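Local coordinates for protein ornithine cyclodeaminase (Methanococcus maripaludis S2, PDB 3C2Q) that catalyses the NAD-dependent cyclisation of ornithine to proline with release of ammonia, at residues B[163-175]-B[239-253]. Residues are numbered along the deposited sequence; the frame is centred on the assembly and turned at random.
Sequences YIQAILAGNALAT and IPYVLAGSIRDDGPI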
loop_
_atom_site.group_PDB
_atom_site.type_symbol
_atom_site.label_atom_id
_atom_site.label_comp_id
_atom_site.label_asym_id
_atom_site.label_seq_id
_atom_site.Cartn_x
_atom_site.Cartn_y
_atom_site.Cartn_z
ATOM N N TYR B 163 -24.662 5.569 -20.163
ATOM C CA TYR B 163 -23.217 5.342 -20.376
ATOM C C TYR B 163 -22.765 3.879 -20.258
ATOM O O TYR B 163 -21.710 3.514 -20.772
ATOM C CB TYR B 163 -22.362 6.194 -19.422
ATOM C CG TYR B 163 -22.402 7.660 -19.716
ATOM C CD1 TYR B 163 -21.574 8.228 -20.678
ATOM C CD2 TYR B 163 -23.285 8.477 -19.042
ATOM C CE1 TYR B 163 -21.643 9.598 -20.960
ATOM C CE2 TYR B 163 -23.347 9.843 -19.302
ATOM C CZ TYR B 163 -22.533 10.386 -20.255
ATOM O OH TYR B 163 -22.626 11.758 -20.477
ATOM N N ILE B 164 -23.556 3.053 -19.592
ATOM C CA ILE B 164 -23.117 1.733 -19.170
ATOM C C ILE B 164 -23.902 0.634 -19.880
ATOM O O ILE B 164 -25.096 0.556 -19.689
ATOM C CB ILE B 164 -23.303 1.556 -17.615
ATOM C CG1 ILE B 164 -22.667 2.725 -16.818
ATOM C CG2 ILE B 164 -22.797 0.202 -17.160
ATOM C CD1 ILE B 164 -21.271 3.068 -17.240
ATOM N N GLN B 165 -23.226 -0.245 -20.631
ATOM C CA GLN B 165 -23.913 -1.347 -21.342
ATOM C C GLN B 165 -23.819 -2.721 -20.661
ATOM O O GLN B 165 -24.479 -3.681 -21.062
ATOM C CB GLN B 165 -23.433 -1.410 -22.798
ATOM C CG GLN B 165 -23.983 -0.276 -23.702
ATOM C CD GLN B 165 -23.583 1.136 -23.273
ATOM O OE1 GLN B 165 -22.400 1.481 -23.248
ATOM N NE2 GLN B 165 -24.576 1.962 -22.923
ATOM N N ALA B 166 -23.014 -2.825 -19.600
ATOM C CA ALA B 166 -22.932 -4.056 -18.853
ATOM C C ALA B 166 -22.270 -3.797 -17.518
ATOM O O ALA B 166 -21.416 -2.908 -17.418
ATOM C CB ALA B 166 -22.131 -5.166 -19.641
ATOM N N ILE B 167 -22.646 -4.598 -16.520
ATOM C CA ILE B 167 -21.968 -4.600 -15.195
ATOM C C ILE B 167 -21.591 -6.007 -14.778
ATOM O O ILE B 167 -22.434 -6.907 -14.746
ATOM C CB ILE B 167 -22.833 -3.956 -14.066
ATOM C CG1 ILE B 167 -23.068 -2.464 -14.371
ATOM C CG2 ILE B 167 -22.136 -4.138 -12.669
ATOM C CD1 ILE B 167 -23.792 -1.700 -13.261
ATOM N N LEU B 168 -20.312 -6.215 -14.483
ATOM C CA LEU B 168 -19.835 -7.473 -13.968
ATOM C C LEU B 168 -19.414 -7.233 -12.523
ATOM O O LEU B 168 -18.667 -6.294 -12.259
ATOM C CB LEU B 168 -18.632 -7.942 -14.787
ATOM C CG LEU B 168 -18.832 -7.944 -16.305
ATOM C CD1 LEU B 168 -17.581 -8.494 -16.966
ATOM C CD2 LEU B 168 -20.047 -8.791 -16.666
ATOM N N ALA B 169 -19.890 -8.054 -11.599
ATOM C CA ALA B 169 -19.623 -7.800 -10.181
ATOM C C ALA B 169 -19.910 -9.095 -9.452
ATOM O O ALA B 169 -20.019 -10.151 -10.105
ATOM C CB ALA B 169 -20.498 -6.633 -9.668
ATOM N N GLY B 170 -19.970 -9.030 -8.123
ATOM C CA GLY B 170 -20.317 -10.163 -7.292
ATOM C C GLY B 170 -21.550 -9.848 -6.456
ATOM O O GLY B 170 -22.157 -8.789 -6.601
ATOM N N ASN B 171 -21.856 -10.753 -5.536
ATOM C CA ASN B 171 -22.965 -10.634 -4.611
ATOM C C ASN B 171 -22.797 -9.401 -3.742
ATOM O O ASN B 171 -23.778 -8.734 -3.411
ATOM C CB ASN B 171 -23.014 -11.865 -3.687
ATOM C CG ASN B 171 -24.324 -11.942 -2.871
ATOM O OD1 ASN B 171 -25.383 -12.054 -3.436
ATOM N ND2 ASN B 171 -24.225 -11.906 -1.546
ATOM N N ALA B 172 -21.551 -9.118 -3.342
ATOM C CA ALA B 172 -21.331 -8.016 -2.392
ATOM C C ALA B 172 -21.688 -6.653 -2.990
ATOM O O ALA B 172 -22.374 -5.858 -2.328
ATOM C CB ALA B 172 -19.897 -8.036 -1.807
ATOM N N LEU B 173 -21.259 -6.376 -4.224
ATOM C CA LEU B 173 -21.654 -5.138 -4.865
ATOM C C LEU B 173 -23.196 -4.984 -4.943
ATOM O O LEU B 173 -23.755 -3.955 -4.540
ATOM C CB LEU B 173 -21.075 -4.998 -6.268
ATOM C CG LEU B 173 -21.606 -3.726 -6.968
ATOM C CD1 LEU B 173 -21.059 -2.442 -6.302
ATOM C CD2 LEU B 173 -21.294 -3.666 -8.409
ATOM N N ALA B 174 -23.855 -5.989 -5.507
ATOM C CA ALA B 174 -25.319 -5.933 -5.673
ATOM C C ALA B 174 -26.038 -5.814 -4.352
ATOM O O ALA B 174 -26.961 -4.991 -4.230
ATOM C CB ALA B 174 -25.834 -7.146 -6.453
ATOM N N THR B 175 -25.629 -6.598 -3.360
ATOM C CA THR B 175 -26.372 -6.614 -2.102
ATOM C C THR B 175 -26.134 -5.364 -1.251
ATOM O O THR B 175 -27.053 -4.924 -0.567
ATOM C CB THR B 175 -26.162 -7.903 -1.246
ATOM O OG1 THR B 175 -24.772 -8.013 -0.854
ATOM C CG2 THR B 175 -26.601 -9.150 -2.042
ATOM N N ILE B 239 -30.033 -3.035 -18.766
ATOM C CA ILE B 239 -28.587 -3.228 -18.812
ATOM C C ILE B 239 -28.267 -4.569 -18.201
ATOM O O ILE B 239 -28.620 -4.812 -17.068
ATOM C CB ILE B 239 -27.827 -2.092 -18.075
ATOM C CG1 ILE B 239 -27.893 -0.831 -18.905
ATOM C CG2 ILE B 239 -26.313 -2.433 -17.924
ATOM C CD1 ILE B 239 -28.822 0.154 -18.391
ATOM N N PRO B 240 -27.627 -5.459 -18.963
ATOM C CA PRO B 240 -27.324 -6.784 -18.449
ATOM C C PRO B 240 -26.230 -6.720 -17.376
ATOM O O PRO B 240 -25.360 -5.849 -17.430
ATOM C CB PRO B 240 -26.776 -7.519 -19.675
ATOM C CG PRO B 240 -26.219 -6.475 -20.510
ATOM C CD PRO B 240 -27.139 -5.282 -20.342
ATOM N N TYR B 241 -26.305 -7.615 -16.410
ATOM C CA TYR B 241 -25.250 -7.728 -15.413
ATOM C C TYR B 241 -24.928 -9.188 -15.211
ATOM O O TYR B 241 -25.748 -10.079 -15.532
ATOM C CB TYR B 241 -25.630 -7.047 -14.091
ATOM C CG TYR B 241 -26.983 -7.444 -13.531
ATOM C CD1 TYR B 241 -27.120 -8.573 -12.742
ATOM C CD2 TYR B 241 -28.120 -6.654 -13.769
ATOM C CE1 TYR B 241 -28.355 -8.948 -12.224
ATOM C CE2 TYR B 241 -29.358 -7.009 -13.246
ATOM C CZ TYR B 241 -29.468 -8.166 -12.487
ATOM O OH TYR B 241 -30.675 -8.534 -11.962
ATOM N N VAL B 242 -23.732 -9.446 -14.699
ATOM C CA VAL B 242 -23.340 -10.790 -14.380
ATOM C C VAL B 242 -22.824 -10.717 -12.959
ATOM O O VAL B 242 -21.870 -9.982 -12.703
ATOM C CB VAL B 242 -22.217 -11.290 -15.345
ATOM C CG1 VAL B 242 -21.763 -12.687 -14.974
ATOM C CG2 VAL B 242 -22.655 -11.225 -16.814
ATOM N N LEU B 243 -23.464 -11.426 -12.036
ATOM C CA LEU B 243 -23.014 -11.460 -10.664
ATOM C C LEU B 243 -22.398 -12.823 -10.416
ATOM O O LEU B 243 -23.107 -13.849 -10.421
ATOM C CB LEU B 243 -24.180 -11.204 -9.685
ATOM C CG LEU B 243 -24.956 -9.892 -9.833
ATOM C CD1 LEU B 243 -26.045 -9.846 -8.743
ATOM C CD2 LEU B 243 -24.018 -8.666 -9.774
ATOM N N ALA B 244 -21.078 -12.849 -10.218
ATOM C CA ALA B 244 -20.364 -14.103 -10.003
ATOM C C ALA B 244 -20.340 -14.414 -8.520
ATOM O O ALA B 244 -19.972 -13.559 -7.718
ATOM C CB ALA B 244 -18.946 -14.008 -10.563
ATOM N N GLY B 245 -20.762 -15.626 -8.158
ATOM C CA GLY B 245 -20.694 -16.105 -6.778
ATOM C C GLY B 245 -19.257 -16.318 -6.333
ATOM O O GLY B 245 -18.366 -16.510 -7.166
ATOM N N SER B 246 -19.026 -16.234 -5.027
ATOM C CA SER B 246 -17.693 -16.454 -4.483
ATOM C C SER B 246 -17.834 -17.240 -3.200
ATOM O O SER B 246 -18.914 -17.247 -2.577
ATOM C CB SER B 246 -16.984 -15.115 -4.262
ATOM O OG SER B 246 -16.673 -14.889 -2.901
ATOM N N ILE B 247 -16.750 -17.895 -2.786
ATOM C CA ILE B 247 -16.742 -18.645 -1.535
ATOM C C ILE B 247 -17.025 -17.798 -0.263
ATOM O O ILE B 247 -17.339 -18.356 0.800
ATOM C CB ILE B 247 -15.407 -19.413 -1.382
ATOM C CG1 ILE B 247 -14.200 -18.454 -1.550
ATOM C CG2 ILE B 247 -15.358 -20.581 -2.401
ATOM C CD1 ILE B 247 -12.818 -19.101 -1.198
ATOM N N ARG B 248 -16.914 -16.471 -0.355
ATOM C CA ARG B 248 -17.293 -15.605 0.793
ATOM C C ARG B 248 -18.791 -15.405 0.978
ATOM O O ARG B 248 -19.182 -14.862 1.991
ATOM C CB ARG B 248 -16.772 -14.176 0.661
ATOM C CG ARG B 248 -15.319 -13.931 0.586
ATOM C CD ARG B 248 -15.189 -12.446 0.229
ATOM N NE ARG B 248 -16.275 -12.125 -0.704
ATOM C CZ ARG B 248 -17.350 -11.363 -0.443
ATOM N NH1 ARG B 248 -17.504 -10.757 0.743
ATOM N NH2 ARG B 248 -18.281 -11.214 -1.392
ATOM N N ASP B 249 -19.613 -15.743 -0.016
ATOM C CA ASP B 249 -21.076 -15.563 0.050
ATOM C C ASP B 249 -21.839 -16.597 0.915
ATOM O O ASP B 249 -22.041 -17.749 0.499
ATOM C CB ASP B 249 -21.666 -15.620 -1.371
ATOM C CG ASP B 249 -21.014 -14.668 -2.335
ATOM O OD1 ASP B 249 -20.430 -13.665 -1.895
ATOM O OD2 ASP B 249 -21.107 -14.899 -3.558
ATOM N N ASP B 250 -22.314 -16.208 2.092
ATOM C CA ASP B 250 -23.265 -17.079 2.857
ATOM C C ASP B 250 -24.746 -16.885 2.403
ATOM O O ASP B 250 -25.626 -17.802 2.599
ATOM C CB ASP B 250 -23.147 -16.825 4.370
ATOM C CG ASP B 250 -23.564 -15.407 4.742
ATOM O OD1 ASP B 250 -24.792 -15.146 4.985
ATOM O OD2 ASP B 250 -22.655 -14.535 4.737
ATOM N N GLY B 251 -25.012 -15.708 1.804
ATOM C CA GLY B 251 -26.340 -15.373 1.327
ATOM C C GLY B 251 -26.354 -14.835 -0.081
ATOM O O GLY B 251 -26.708 -13.662 -0.285
ATOM N N PRO B 252 -26.015 -15.681 -1.087
ATOM C CA PRO B 252 -26.021 -15.098 -2.408
ATOM C C PRO B 252 -27.480 -14.908 -2.790
ATOM O O PRO B 252 -28.287 -15.792 -2.512
ATOM C CB PRO B 252 -25.405 -16.196 -3.293
ATOM C CG PRO B 252 -25.713 -17.441 -2.593
ATOM C CD PRO B 252 -25.691 -17.116 -1.102
ATOM N N ILE B 253 -27.804 -13.813 -3.450
ATOM C CA ILE B 253 -29.157 -13.612 -3.961
ATOM C C ILE B 253 -29.400 -14.475 -5.209
ATOM O O ILE B 253 -28.451 -15.015 -5.805
ATOM C CB ILE B 253 -29.449 -12.104 -4.228
ATOM C CG1 ILE B 253 -28.377 -11.511 -5.154
ATOM C CG2 ILE B 253 -29.546 -11.367 -2.877
ATOM C CD1 ILE B 253 -28.755 -10.242 -5.875
HETATM O O HOH W 1 -19.959 -12.972 -5.167
HETATM O O HOH W 2 -21.739 -11.553 0.025
#
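At one margin of the parallel sheet of the Rossmann-like domain, the outermost strand 241-244 lies beside strand 166-170 in parallel register, their short axes 20° apart. Backbone bonds alternate between the strands: Ile-167 N gives to Pro-240 O, and Val-242 N returns to Ile-167 O at 2.9 Å. Ala-169 repeats the pattern with Val-242 O and Ala-244 N. Proline, lacking an N-H, still serves at Pro-240 because only its carbonyl is needed. On one face Leu-168 CD2 lies alongside Val-242, 3.6 Å from its CB, both under helix 260-271. On the other, Ala-174 of the following helix is small enough to let Leu-243 CD1 come within 3.5 Å of its CB.

Beyond the strand ends, Asn-171 ties the helix start to the loop. With CG anti to the backbone N (chi1 -169°), its amide reaches residues 251-253: OD1 accepts from Ile-253 N at 3.0 Å, while ND2 gives a more bent bond to Gly-251 O at 3.3 Å, from above that carbonyl's plane. A leucine in its place would probably leave Ile-253 N without this acceptor and the loop less firmly tied. One water joins Asn-171 N to Ala-244 O and Asp-249 OD2; a second links Asn-171 ND2 to Asp-249 OD1. Asn-171, Ala-172 and Asp-250 probably contact NAD(+), as in relatives, at the C-terminal strand ends where Rossmann folds bind dinucleotides.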